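Local coordinates for putative N-acetylmuramoyl-L-alanine amidase,autolysin cwp6 (Peptoclostridium difficile, PDB 5J72), which probably hydrolyses the amide bond between N-acetylmuramoyl and L-alanine in peptidoglycan, using a zinc-dependent amidase domain joined to cell-wall-binding CWB2 modules, at residues 63-75 / 99-111. Numbering follows the deposited sequence. Where two conformers were deposited one is given.
Sequences YNKDPEYLNVWEL and LNLKDYDVTQEFI
Strands 72-75 and 106-109 run antiparallel, their axes 4.7 Å apart at closest approach, with Trp73 and Val106 as the hydrogen-bonded pair: Trp73 N gives to Val106 O, and Val106 N returns a bond to Trp73 O. Two residues along, past the non-hydrogen-bonded Val72-Thr107 pair, Gln108 N reaches Asn71 O at 2.8 Å. With CG anti to the backbone N (chi1 -178°) and the rest of the chain extended, the Gln108 amide reaches the 65-67 part of the loop before strand 72-75. There Trp73 NE1 donates to Gln108 OE1 at 2.8 Å; the oxygen lies at the indole edge, close to the ring plane, but the N-H approaches from above the amide's own plane. From the same amide, NE2 gives a fairly straight bond to Lys65 O at 3.0 Å. Water 1 also donates to OE1 and water 2 accepts from NE2, so the buried amide is fixed at both ends and ties the loop to the strand.

This pairing belongs to the mostly antiparallel beta framework of the Cwp6 N-terminal domain: strand 72-82 also pairs with strand 30-39, while Thr107 bonds through its backbone to Lys10 and Val12, where strand 11-13 runs parallel to 106-113. Val106 shares a face with Trp73 and sets both methyls against Tyr63 OH, CG1 at 3.6 Å. On the opposite face, Val72 CG1 rests on Asp105 CB, also at 3.6 Å. Farther on, Lys102 NZ binds Asp105 OD2 at 2.6 Å and, more weakly, Glu74 OE2 at 3.1 Å; the shared ammonium probably offsets the carboxylates' mutual repulsion. At the 3-10 segment 101-104, Leu75 CD2 meets Leu101 CD2, while water 6 links Leu75 N to Leu101 O and Asp105 OD1.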
loop_
_atom_site.group_PDB
_atom_site.type_symbol
_atom_site.label_atom_id
_atom_site.label_comp_id
_atom_site.label_asym_id
_atom_site.label_seq_id
_atom_site.Cartn_x
_atom_site.Cartn_y
_atom_site.Cartn_z
ATOM N N TYR A 63 -5.608 -25.053 -2.465
ATOM C CA TYR A 63 -4.439 -25.679 -1.889
ATOM C C TYR A 63 -4.782 -26.116 -0.430
ATOM O O TYR A 63 -4.226 -25.584 0.528
ATOM C CB TYR A 63 -3.273 -24.657 -1.910
ATOM C CG TYR A 63 -2.794 -24.478 -3.340
ATOM C CD1 TYR A 63 -3.257 -23.424 -4.128
ATOM C CD2 TYR A 63 -1.909 -25.390 -3.923
ATOM C CE1 TYR A 63 -2.837 -23.276 -5.452
ATOM C CE2 TYR A 63 -1.511 -25.269 -5.250
ATOM C CZ TYR A 63 -1.973 -24.206 -6.007
ATOM O OH TYR A 63 -1.644 -24.126 -7.320
ATOM N N ASN A 64 -5.617 -27.158 -0.487
ATOM C CA ASN A 64 -6.088 -27.619 0.807
ATOM C C ASN A 64 -5.444 -28.936 1.223
ATOM O O ASN A 64 -6.064 -29.670 1.988
ATOM C CB ASN A 64 -7.610 -27.826 0.753
ATOM C CG ASN A 64 -8.443 -26.581 0.657
ATOM O OD1 ASN A 64 -9.636 -26.684 0.299
ATOM N ND2 ASN A 64 -7.919 -25.373 0.947
ATOM N N LYS A 65 -4.283 -29.220 0.797
ATOM C CA LYS A 65 -3.566 -30.443 1.208
ATOM C C LYS A 65 -2.232 -30.033 1.818
ATOM O O LYS A 65 -1.563 -29.141 1.303
ATOM C CB LYS A 65 -3.304 -31.368 -0.014
ATOM C CG LYS A 65 -4.576 -31.876 -0.747
ATOM C CD LYS A 65 -5.393 -32.848 0.050
ATOM C CE LYS A 65 -4.719 -34.202 0.210
ATOM N NZ LYS A 65 -4.598 -34.943 -1.092
ATOM N N ASP A 66 -1.826 -30.681 2.926
ATOM C CA ASP A 66 -0.581 -30.351 3.604
ATOM C C ASP A 66 0.417 -31.479 3.363
ATOM O O ASP A 66 0.295 -32.553 3.932
ATOM C CB ASP A 66 -0.867 -30.131 5.092
ATOM C CG ASP A 66 -0.017 -29.029 5.687
ATOM O OD1 ASP A 66 0.842 -28.480 4.976
ATOM O OD2 ASP A 66 -0.169 -28.754 6.868
ATOM N N PRO A 67 1.448 -31.269 2.541
ATOM C CA PRO A 67 2.409 -32.332 2.242
ATOM C C PRO A 67 3.344 -32.722 3.381
ATOM O O PRO A 67 3.850 -31.873 4.093
ATOM C CB PRO A 67 3.123 -31.777 0.992
ATOM C CG PRO A 67 3.159 -30.270 1.291
ATOM C CD PRO A 67 1.771 -30.009 1.811
ATOM N N GLU A 68 3.554 -34.042 3.525
ATOM C CA GLU A 68 4.436 -34.564 4.590
ATOM C C GLU A 68 5.898 -34.261 4.293
ATOM O O GLU A 68 6.721 -34.143 5.217
ATOM C CB GLU A 68 4.289 -36.100 4.711
ATOM C CG GLU A 68 2.861 -36.483 5.133
ATOM C CD GLU A 68 2.513 -36.063 6.562
ATOM O OE1 GLU A 68 3.386 -35.651 7.352
ATOM O OE2 GLU A 68 1.322 -36.158 6.920
ATOM N N TYR A 69 6.217 -34.125 2.989
ATOM C CA TYR A 69 7.619 -33.883 2.628
ATOM C C TYR A 69 7.598 -33.160 1.289
ATOM O O TYR A 69 6.735 -33.484 0.442
ATOM C CB TYR A 69 8.358 -35.263 2.475
ATOM C CG TYR A 69 9.797 -35.183 1.995
ATOM C CD1 TYR A 69 10.736 -34.416 2.665
ATOM C CD2 TYR A 69 10.219 -35.901 0.859
ATOM C CE1 TYR A 69 12.052 -34.344 2.226
ATOM C CE2 TYR A 69 11.535 -35.844 0.430
ATOM C CZ TYR A 69 12.438 -35.062 1.110
ATOM O OH TYR A 69 13.729 -34.987 0.662
ATOM N N LEU A 70 8.565 -32.216 1.129
ATOM C CA LEU A 70 8.662 -31.311 -0.047
ATOM C C LEU A 70 7.491 -30.318 0.000
ATOM O O LEU A 70 6.530 -30.452 0.775
ATOM C CB LEU A 70 8.670 -32.026 -1.437
ATOM C CG LEU A 70 9.699 -33.147 -1.540
ATOM C CD1 LEU A 70 9.799 -33.780 -2.956
ATOM C CD2 LEU A 70 11.010 -32.511 -1.184
ATOM N N ASN A 71 7.585 -29.263 -0.805
ATOM C CA ASN A 71 6.522 -28.266 -0.770
ATOM C C ASN A 71 6.340 -27.597 -2.119
ATOM O O ASN A 71 5.933 -26.407 -2.196
ATOM C CB ASN A 71 6.824 -27.186 0.336
ATOM C CG ASN A 71 8.002 -26.276 -0.007
ATOM O OD1 ASN A 71 8.877 -26.616 -0.813
ATOM N ND2 ASN A 71 8.062 -25.043 0.542
ATOM N N VAL A 72 6.604 -28.346 -3.194
ATOM C CA VAL A 72 6.372 -27.764 -4.533
ATOM C C VAL A 72 5.393 -28.681 -5.269
ATOM O O VAL A 72 5.681 -29.888 -5.424
ATOM C CB VAL A 72 7.683 -27.646 -5.332
ATOM C CG1 VAL A 72 7.352 -27.117 -6.755
ATOM C CG2 VAL A 72 8.663 -26.690 -4.601
ATOM N N TRP A 73 4.261 -28.145 -5.694
ATOM C CA TRP A 73 3.267 -28.877 -6.437
ATOM C C TRP A 73 3.689 -28.893 -7.896
ATOM O O TRP A 73 3.890 -27.821 -8.470
ATOM C CB TRP A 73 1.907 -28.164 -6.316
ATOM C CG TRP A 73 1.370 -28.216 -4.962
ATOM C CD1 TRP A 73 1.318 -27.195 -4.046
ATOM C CD2 TRP A 73 0.854 -29.388 -4.291
ATOM N NE1 TRP A 73 0.838 -27.681 -2.834
ATOM C CE2 TRP A 73 0.536 -29.021 -2.967
ATOM C CE3 TRP A 73 0.616 -30.720 -4.704
ATOM C CZ2 TRP A 73 -0.001 -29.936 -2.044
ATOM C CZ3 TRP A 73 0.074 -31.632 -3.787
ATOM C CH2 TRP A 73 -0.222 -31.239 -2.478
ATOM N N GLU A 74 3.806 -30.080 -8.498
ATOM C CA GLU A 74 4.275 -30.215 -9.897
ATOM C C GLU A 74 3.169 -30.784 -10.730
ATOM O O GLU A 74 2.542 -31.778 -10.349
ATOM C CB GLU A 74 5.481 -31.181 -9.938
ATOM C CG GLU A 74 6.632 -30.554 -9.139
ATOM C CD GLU A 74 7.956 -31.356 -9.203
ATOM O OE1 GLU A 74 8.131 -32.144 -10.092
ATOM O OE2 GLU A 74 8.798 -31.164 -8.330
ATOM N N LEU A 75 2.899 -30.164 -11.863
ATOM C CA LEU A 75 1.796 -30.628 -12.720
ATOM C C LEU A 75 2.146 -31.982 -13.361
ATOM O O LEU A 75 3.223 -32.121 -13.941
ATOM C CB LEU A 75 1.602 -29.577 -13.880
ATOM C CG LEU A 75 0.482 -29.975 -14.876
ATOM C CD1 LEU A 75 -0.907 -30.078 -14.277
ATOM C CD2 LEU A 75 0.519 -28.903 -16.027
ATOM N N LEU A 99 5.091 -27.780 -23.731
ATOM C CA LEU A 99 5.137 -27.191 -22.390
ATOM C C LEU A 99 6.355 -27.535 -21.674
ATOM O O LEU A 99 6.908 -28.621 -21.861
ATOM C CB LEU A 99 3.928 -27.712 -21.603
ATOM C CG LEU A 99 2.600 -27.237 -22.170
ATOM C CD1 LEU A 99 1.461 -27.788 -21.345
ATOM C CD2 LEU A 99 2.492 -25.702 -22.142
ATOM N N ASN A 100 6.840 -26.607 -20.825
ATOM C CA ASN A 100 7.951 -26.920 -19.961
ATOM C C ASN A 100 7.283 -26.996 -18.571
ATOM O O ASN A 100 6.960 -25.954 -17.994
ATOM C CB ASN A 100 8.998 -25.849 -19.951
ATOM C CG ASN A 100 10.156 -26.286 -19.111
ATOM O OD1 ASN A 100 10.459 -25.661 -18.095
ATOM N ND2 ASN A 100 10.839 -27.377 -19.418
ATOM N N LEU A 101 7.061 -28.202 -18.045
ATOM C CA LEU A 101 6.249 -28.325 -16.823
ATOM C C LEU A 101 6.758 -27.612 -15.596
ATOM O O LEU A 101 5.939 -27.213 -14.761
ATOM C CB LEU A 101 6.029 -29.823 -16.534
ATOM C CG LEU A 101 5.308 -30.493 -17.725
ATOM C CD1 LEU A 101 5.161 -31.941 -17.418
ATOM C CD2 LEU A 101 3.963 -29.836 -17.943
ATOM N N LYS A 102 8.068 -27.401 -15.457
ATOM C CA LYS A 102 8.520 -26.688 -14.314
ATOM C C LYS A 102 8.012 -25.240 -14.305
ATOM O O LYS A 102 7.998 -24.607 -13.232
ATOM C CB LYS A 102 10.052 -26.653 -14.235
ATOM C CG LYS A 102 10.639 -27.986 -13.666
ATOM C CD LYS A 102 10.999 -27.920 -12.124
ATOM C CE LYS A 102 10.517 -29.163 -11.347
ATOM N NZ LYS A 102 10.324 -28.942 -9.841
ATOM N N ASP A 103 7.624 -24.716 -15.463
ATOM C CA ASP A 103 7.101 -23.343 -15.447
ATOM C C ASP A 103 5.806 -23.242 -14.603
ATOM O O ASP A 103 5.392 -22.109 -14.261
ATOM C CB ASP A 103 6.665 -22.925 -16.858
ATOM C CG ASP A 103 7.803 -22.798 -17.835
ATOM O OD1 ASP A 103 7.528 -22.696 -19.029
ATOM O OD2 ASP A 103 8.976 -22.808 -17.399
ATOM N N TYR A 104 5.146 -24.368 -14.302
ATOM C CA TYR A 104 3.896 -24.302 -13.530
ATOM C C TYR A 104 4.075 -24.723 -12.053
ATOM O O TYR A 104 3.087 -24.815 -11.347
ATOM C CB TYR A 104 2.802 -25.192 -14.179
ATOM C CG TYR A 104 2.701 -24.831 -15.634
ATOM C CD1 TYR A 104 3.272 -25.649 -16.613
ATOM C CD2 TYR A 104 2.165 -23.597 -16.037
ATOM C CE1 TYR A 104 3.335 -25.250 -17.942
ATOM C CE2 TYR A 104 2.236 -23.182 -17.381
ATOM C CZ TYR A 104 2.834 -24.018 -18.317
ATOM O OH TYR A 104 3.045 -23.623 -19.614
ATOM N N ASP A 105 5.298 -24.955 -11.596
ATOM C CA ASP A 105 5.482 -25.391 -10.181
ATOM C C ASP A 105 4.975 -24.338 -9.213
ATOM O O ASP A 105 5.250 -23.143 -9.417
ATOM C CB ASP A 105 6.977 -25.519 -9.921
ATOM C CG ASP A 105 7.595 -26.770 -10.506
ATOM O OD1 ASP A 105 6.868 -27.581 -11.103
ATOM O OD2 ASP A 105 8.792 -26.927 -10.372
ATOM N N VAL A 106 4.280 -24.740 -8.168
ATOM C CA VAL A 106 3.734 -23.787 -7.198
ATOM C C VAL A 106 4.282 -24.137 -5.849
ATOM O O VAL A 106 4.185 -25.323 -5.470
ATOM C CB VAL A 106 2.180 -23.871 -7.238
ATOM C CG1 VAL A 106 1.586 -23.097 -6.062
ATOM C CG2 VAL A 106 1.678 -23.312 -8.587
ATOM N N THR A 107 4.912 -23.164 -5.151
ATOM C CA THR A 107 5.510 -23.441 -3.854
ATOM C C THR A 107 4.524 -23.125 -2.735
ATOM O O THR A 107 3.951 -22.012 -2.674
ATOM C CB THR A 107 6.800 -22.602 -3.709
ATOM O OG1 THR A 107 7.654 -22.932 -4.791
ATOM C CG2 THR A 107 7.514 -22.895 -2.401
ATOM N N GLN A 108 4.321 -24.092 -1.839
ATOM C CA GLN A 108 3.422 -23.906 -0.690
ATOM C C GLN A 108 4.278 -23.661 0.527
ATOM O O GLN A 108 4.933 -24.567 1.070
ATOM C CB GLN A 108 2.534 -25.153 -0.496
ATOM C CG GLN A 108 1.536 -24.993 0.657
ATOM C CD GLN A 108 0.491 -26.088 0.551
ATOM O OE1 GLN A 108 -0.014 -26.384 -0.525
ATOM N NE2 GLN A 108 0.081 -26.667 1.704
ATOM N N GLU A 109 4.291 -22.416 1.005
ATOM C CA GLU A 109 5.103 -22.060 2.173
ATOM C C GLU A 109 4.215 -22.104 3.412
ATOM O O GLU A 109 3.014 -22.343 3.319
ATOM C CB GLU A 109 5.588 -20.615 2.028
ATOM C CG GLU A 109 6.236 -20.352 0.699
ATOM C CD GLU A 109 7.731 -20.718 0.720
ATOM O OE1 GLU A 109 8.439 -20.335 -0.224
ATOM O OE2 GLU A 109 8.180 -21.379 1.659
ATOM N N PHE A 110 4.802 -21.862 4.580
ATOM C CA PHE A 110 4.014 -21.840 5.806
ATOM C C PHE A 110 4.489 -20.752 6.758
ATOM O O PHE A 110 5.610 -20.273 6.614
ATOM C CB PHE A 110 4.012 -23.229 6.507
ATOM C CG PHE A 110 5.371 -23.673 6.982
ATOM C CD1 PHE A 110 6.176 -24.459 6.180
ATOM C CD2 PHE A 110 5.833 -23.319 8.245
ATOM C CE1 PHE A 110 7.426 -24.869 6.611
ATOM C CE2 PHE A 110 7.087 -23.724 8.682
ATOM C CZ PHE A 110 7.880 -24.495 7.860
ATOM N N ILE A 111 3.639 -20.348 7.681
ATOM C CA ILE A 111 3.970 -19.288 8.681
ATOM C C ILE A 111 5.148 -19.738 9.500
ATOM O O ILE A 111 5.100 -20.857 10.045
ATOM C CB ILE A 111 2.718 -19.100 9.557
ATOM C CG1 ILE A 111 1.693 -18.264 8.761
ATOM C CG2 ILE A 111 3.108 -18.392 10.888
ATOM C CD1 ILE A 111 0.241 -18.458 9.354
HETATM O O HOH W 1 -2.459 -27.976 -1.219
HETATM O O HOH W 2 1.638 -26.007 4.196
HETATM O O HOH W 3 10.264 -23.157 0.320
HETATM O O HOH W 4 1.829 -26.581 -9.786
HETATM O O HOH W 5 7.668 -29.821 -12.622
HETATM O O HOH W 6 4.634 -27.943 -12.478
#